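Local coordinates for uncharacterized conserved protein YiiM (Geobacillus stearothermophilus, PDB 5YHH) that probably acts as a molybdenum-cofactor-dependent oxidoreductase of the MOSC family, conferring resistance to hydroxylaminopurine, at residues A[72-75]-A[76-80]; A[177-180]-A[181-185]. One frame throughout, in Å; residues are numbered along the deposited sequence.

Interaction 1. Residues A[72-75]-A[76-80]; sequences HFVY and WEERY
Y75 turns the edge of its ring onto one face of W76, a T-shaped pair of neighbours along helix 71-80. The planes stand at 74° with the phenol and six-membered ring centroids 5.0 Å apart, and the closest ring-to-ring approach is Y75 CE2 to W76 CZ3 at 3.6 Å. Y75 carries its CG anti to the backbone N (chi1 170°), which swings the ring outward with a lean toward the C-terminal end, beside R79. There Y75 OH meets the edge of the guanidinium, close to its plane, and accepts a weak hydrogen bond from R79 NH2 at 3.4 Å. K146 makes a cation-pi contact with the same tyrosine, while R79 forms a long, weak ion pair with D136 through NH1. W76 is buried: L137 and A140 of helix 137-144 and the ring of F89 pack on it, and its NE1 bonds to the hydroxyl of Y68. On the outer side V74 CG1 lies 3.6 Å from E78 OE2, the side chains running alongside. Four i to i+4 backbone bonds join 72-75 to 76-80, among them R79 N to Y75 O at 2.8 Å. The phenol offers pi electrons to K146 and, weakly, its oxygen to R79; both charges would probably polarise it, whereas the indole is held by aromatic and aliphatic packing and one satisfied N-H.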
loop_
_atom_site.group_PDB
_atom_site.type_symbol
_atom_site.label_atom_id
_atom_site.label_comp_id
_atom_site.label_asym_id
_atom_site.label_seq_id
_atom_site.Cartn_x
_atom_site.Cartn_y
_atom_site.Cartn_z
ATOM N N HIS A 72 10.352 4.343 6.332
ATOM C CA HIS A 72 11.283 3.566 5.524
ATOM C C HIS A 72 12.211 4.430 4.690
ATOM O O HIS A 72 13.282 3.970 4.275
ATOM C CB HIS A 72 10.514 2.608 4.607
ATOM C CG HIS A 72 9.709 1.608 5.356
ATOM N ND1 HIS A 72 10.081 1.132 6.599
ATOM C CD2 HIS A 72 8.540 0.998 5.047
ATOM C CE1 HIS A 72 9.178 0.255 7.012
ATOM N NE2 HIS A 72 8.232 0.162 6.090
ATOM N N PHE A 73 11.800 5.668 4.404
ATOM C CA PHE A 73 12.667 6.596 3.665
ATOM C C PHE A 73 14.061 6.736 4.302
ATOM O O PHE A 73 15.049 6.910 3.588
ATOM C CB PHE A 73 12.049 7.972 3.578
ATOM C CG PHE A 73 10.751 8.027 2.789
ATOM C CD1 PHE A 73 10.423 7.048 1.843
ATOM C CD2 PHE A 73 9.877 9.102 2.972
ATOM C CE1 PHE A 73 9.233 7.131 1.107
ATOM C CE2 PHE A 73 8.713 9.175 2.252
ATOM C CZ PHE A 73 8.393 8.188 1.315
ATOM N N VAL A 74 14.120 6.689 5.631
ATOM C CA VAL A 74 15.373 6.759 6.354
ATOM C C VAL A 74 16.285 5.619 5.956
ATOM O O VAL A 74 17.464 5.849 5.657
ATOM C CB VAL A 74 15.151 6.799 7.894
ATOM C CG1 VAL A 74 16.496 6.704 8.664
ATOM C CG2 VAL A 74 14.472 8.061 8.271
ATOM N N TYR A 75 15.755 4.397 5.935
ATOM C CA TYR A 75 16.501 3.259 5.501
ATOM C C TYR A 75 16.962 3.411 4.048
ATOM O O TYR A 75 18.128 3.148 3.749
ATOM C CB TYR A 75 15.685 1.980 5.664
ATOM C CG TYR A 75 16.325 0.765 5.013
ATOM C CD1 TYR A 75 17.271 0.024 5.693
ATOM C CD2 TYR A 75 15.937 0.334 3.742
ATOM C CE1 TYR A 75 17.848 -1.076 5.134
ATOM C CE2 TYR A 75 16.533 -0.759 3.160
ATOM C CZ TYR A 75 17.469 -1.473 3.873
ATOM O OH TYR A 75 18.075 -2.567 3.329
ATOM N N TRP A 76 16.082 3.846 3.146
ATOM C CA TRP A 76 16.461 3.960 1.728
ATOM C C TRP A 76 17.560 5.026 1.524
ATOM O O TRP A 76 18.453 4.840 0.685
ATOM C CB TRP A 76 15.254 4.265 0.846
ATOM C CG TRP A 76 14.221 3.156 0.893
ATOM C CD1 TRP A 76 12.938 3.249 1.328
ATOM C CD2 TRP A 76 14.429 1.789 0.544
ATOM N NE1 TRP A 76 12.326 2.030 1.256
ATOM C CE2 TRP A 76 13.222 1.115 0.786
ATOM C CE3 TRP A 76 15.514 1.067 0.045
ATOM C CZ2 TRP A 76 13.068 -0.234 0.548
ATOM C CZ3 TRP A 76 15.353 -0.287 -0.202
ATOM C CH2 TRP A 76 14.123 -0.914 0.050
ATOM N N GLU A 77 17.515 6.107 2.284
ATOM C CA GLU A 77 18.527 7.142 2.161
ATOM C C GLU A 77 19.870 6.630 2.641
ATOM O O GLU A 77 20.915 6.971 2.085
ATOM C CB GLU A 77 18.156 8.374 2.937
ATOM C CG GLU A 77 16.911 9.092 2.374
ATOM C CD GLU A 77 16.540 10.356 3.156
ATOM O OE1 GLU A 77 17.066 10.562 4.305
ATOM O OE2 GLU A 77 15.747 11.169 2.604
ATOM N N GLU A 78 19.828 5.794 3.668
ATOM C CA GLU A 78 21.049 5.157 4.184
ATOM C C GLU A 78 21.584 4.104 3.217
ATOM O O GLU A 78 22.794 3.990 3.003
ATOM C CB GLU A 78 20.745 4.535 5.529
ATOM C CG GLU A 78 20.553 5.606 6.606
ATOM C CD GLU A 78 20.000 5.060 7.897
ATOM O OE1 GLU A 78 19.543 3.898 7.919
ATOM O OE2 GLU A 78 20.012 5.807 8.889
ATOM N N ARG A 79 20.691 3.323 2.634
ATOM C CA ARG A 79 21.147 2.305 1.661
ATOM C C ARG A 79 21.701 2.917 0.388
ATOM O O ARG A 79 22.725 2.446 -0.125
ATOM C CB ARG A 79 20.028 1.344 1.268
ATOM C CG ARG A 79 20.537 0.319 0.247
ATOM C CD ARG A 79 19.508 -0.463 -0.507
ATOM N NE ARG A 79 19.217 -1.748 0.106
ATOM C CZ ARG A 79 19.267 -2.959 -0.440
ATOM N NH1 ARG A 79 19.656 -3.220 -1.687
ATOM N NH2 ARG A 79 18.895 -3.970 0.320
ATOM N N TYR A 80 21.030 3.922 -0.162
ATOM C CA TYR A 80 21.416 4.429 -1.488
ATOM C C TYR A 80 22.136 5.776 -1.522
ATOM O O TYR A 80 22.600 6.194 -2.603
ATOM C CB TYR A 80 20.209 4.481 -2.433
ATOM C CG TYR A 80 19.657 3.130 -2.760
ATOM C CD1 TYR A 80 20.370 2.243 -3.581
ATOM C CD2 TYR A 80 18.424 2.729 -2.268
ATOM C CE1 TYR A 80 19.849 0.982 -3.892
ATOM C CE2 TYR A 80 17.912 1.475 -2.570
ATOM C CZ TYR A 80 18.610 0.619 -3.390
ATOM O OH TYR A 80 18.075 -0.626 -3.659
#

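Interaction 2. Residues A[177-180]-A[181-185]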
loop_
_atom_site.group_PDB
_atom_site.type_symbol
_atom_site.label_atom_id
_atom_site.label_comp_id
_atom_site.label_asym_id
_atom_site.label_seq_id
_atom_site.Cartn_x
_atom_site.Cartn_y
_atom_site.Cartn_z
ATOM N N ILE A 177 0.360 -6.966 7.412
ATOM C CA ILE A 177 0.906 -6.930 6.049
ATOM C C ILE A 177 2.298 -7.605 6.030
ATOM O O ILE A 177 2.640 -8.280 5.066
ATOM C CB ILE A 177 0.987 -5.476 5.516
ATOM C CG1 ILE A 177 -0.429 -4.893 5.361
ATOM C CG2 ILE A 177 1.833 -5.385 4.220
ATOM C CD1 ILE A 177 -1.270 -5.571 4.303
ATOM N N ALA A 178 3.095 -7.450 7.096
ATOM C CA ALA A 178 4.401 -8.117 7.142
ATOM C C ALA A 178 4.264 -9.624 7.072
ATOM O O ALA A 178 5.009 -10.270 6.345
ATOM C CB ALA A 178 5.232 -7.717 8.398
ATOM N N TYR A 179 3.326 -10.166 7.854
ATOM C CA TYR A 179 3.036 -11.605 7.858
ATOM C C TYR A 179 2.601 -12.068 6.480
ATOM O O TYR A 179 3.080 -13.080 6.002
ATOM C CB TYR A 179 1.948 -11.945 8.897
ATOM C CG TYR A 179 1.473 -13.378 8.866
ATOM C CD1 TYR A 179 2.237 -14.401 9.422
ATOM C CD2 TYR A 179 0.246 -13.709 8.277
ATOM C CE1 TYR A 179 1.797 -15.717 9.390
ATOM C CE2 TYR A 179 -0.197 -15.023 8.233
ATOM C CZ TYR A 179 0.573 -16.017 8.797
ATOM O OH TYR A 179 0.120 -17.304 8.744
ATOM N N ILE A 180 1.682 -11.329 5.849
ATOM C CA ILE A 180 1.149 -11.736 4.551
ATOM C C ILE A 180 2.250 -11.702 3.474
ATOM O O ILE A 180 2.369 -12.634 2.693
ATOM C CB ILE A 180 -0.085 -10.920 4.138
ATOM C CG1 ILE A 180 -1.261 -11.197 5.107
ATOM C CG2 ILE A 180 -0.479 -11.305 2.746
ATOM C CD1 ILE A 180 -2.421 -10.186 5.081
ATOM N N ASN A 181 3.098 -10.679 3.465
ATOM C CA ASN A 181 4.226 -10.655 2.536
ATOM C C ASN A 181 5.154 -11.849 2.777
ATOM O O ASN A 181 5.700 -12.438 1.844
ATOM C CB ASN A 181 5.057 -9.375 2.704
ATOM C CG ASN A 181 4.546 -8.213 1.868
ATOM O OD1 ASN A 181 3.918 -8.403 0.834
ATOM N ND2 ASN A 181 4.870 -7.017 2.286
ATOM N N HIS A 182 5.371 -12.167 4.049
ATOM C CA HIS A 182 6.273 -13.231 4.396
ATOM C C HIS A 182 5.784 -14.574 3.835
ATOM O O HIS A 182 6.585 -15.309 3.262
ATOM C CB HIS A 182 6.516 -13.290 5.903
ATOM C CG HIS A 182 7.375 -14.436 6.300
ATOM N ND1 HIS A 182 8.745 -14.402 6.179
ATOM C CD2 HIS A 182 7.059 -15.676 6.741
ATOM C CE1 HIS A 182 9.242 -15.565 6.565
ATOM N NE2 HIS A 182 8.238 -16.355 6.911
ATOM N N ILE A 183 4.491 -14.875 3.993
ATOM C CA ILE A 183 3.881 -16.100 3.444
ATOM C C ILE A 183 3.985 -16.131 1.924
ATOM O O ILE A 183 4.378 -17.118 1.342
ATOM C CB ILE A 183 2.370 -16.239 3.824
ATOM C CG1 ILE A 183 2.171 -16.254 5.347
ATOM C CG2 ILE A 183 1.762 -17.529 3.227
ATOM C CD1 ILE A 183 2.932 -17.344 6.055
ATOM N N TYR A 184 3.640 -15.013 1.306
ATOM C CA TYR A 184 3.600 -14.860 -0.146
ATOM C C TYR A 184 4.988 -15.004 -0.802
ATOM O O TYR A 184 5.127 -15.652 -1.834
ATOM C CB TYR A 184 2.984 -13.482 -0.466
ATOM C CG TYR A 184 2.746 -13.182 -1.930
ATOM C CD1 TYR A 184 1.495 -13.380 -2.495
ATOM C CD2 TYR A 184 3.769 -12.689 -2.747
ATOM C CE1 TYR A 184 1.251 -13.099 -3.836
ATOM C CE2 TYR A 184 3.544 -12.427 -4.105
ATOM C CZ TYR A 184 2.275 -12.625 -4.628
ATOM O OH TYR A 184 2.018 -12.362 -5.946
ATOM N N TYR A 185 6.002 -14.384 -0.213
ATOM C CA TYR A 185 7.347 -14.422 -0.790
ATOM C C TYR A 185 8.217 -15.583 -0.307
ATOM O O TYR A 185 9.135 -16.013 -1.029
ATOM C CB TYR A 185 8.061 -13.087 -0.564
ATOM C CG TYR A 185 7.445 -11.970 -1.367
ATOM C CD1 TYR A 185 7.578 -11.929 -2.746
ATOM C CD2 TYR A 185 6.714 -10.977 -0.757
ATOM C CE1 TYR A 185 7.008 -10.920 -3.485
ATOM C CE2 TYR A 185 6.139 -9.977 -1.481
ATOM C CZ TYR A 185 6.284 -9.944 -2.841
ATOM O OH TYR A 185 5.676 -8.943 -3.566
#
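This is a helical i to i+4 contact inside helix 177-185, the first helix of the C-terminal YiiM-like three-helix region, and its main side-chain element is a CH-pi contact between I183 and Y179. I183 CG1 sits over one face of the phenol, 4.0 Å from the centroid of the Y179 ring and 18° off its normal, displaced toward the rim on the CZ side. Y179 has CG anti to its own N (chi1 173°), which carries the ring outward, leaning toward the next turn, where I183 lies over its face; I183 CD1 reaches the same part, 3.9 Å from Y179 CZ. Two residues earlier, on another face, the amide of N181 crosses the branch of I177, with N181 ND2 4.0 Å from I177 CG2. That buried amide nitrogen is satisfied by a hydrogen bond to the hydroxyl of S147. Regular backbone bonds join the turns, the straightest being N181 N to I177 O at 2.9 Å and 170°. Y184 N likewise bonds to I180 O at 3.0 Å. The helix thus shows different faces to different neighbours: Y179 and I183 pack on A193 of helix 191-199, I180 and N181 meet W207 of helix 205-213, and I177, I180 and N181 rest on P121 at the end of strand 114-121.

In the fold
From the N terminus, the chain leaves strand 65-69 and enters helix 71-80, where interaction 1 lies within the crossover of the beta-alpha-beta unit that returns in strand 93-96. It then completes the MOSC sheet before helix 177-185 and interaction 2 begin the C-terminal helices. Both contacts are local turns of one helix, so neither closes a long loop; they follow in series and neither nest nor cross. The centres of interaction 1 and interaction 2 are about 21 Å apart. The region between them is shared: E100 OE1 is hydrogen-bonded to H72 NE2, and the E100 backbone to that of A178, while the loop residues K146 and S147, neighbours in sequence, touch one helix each.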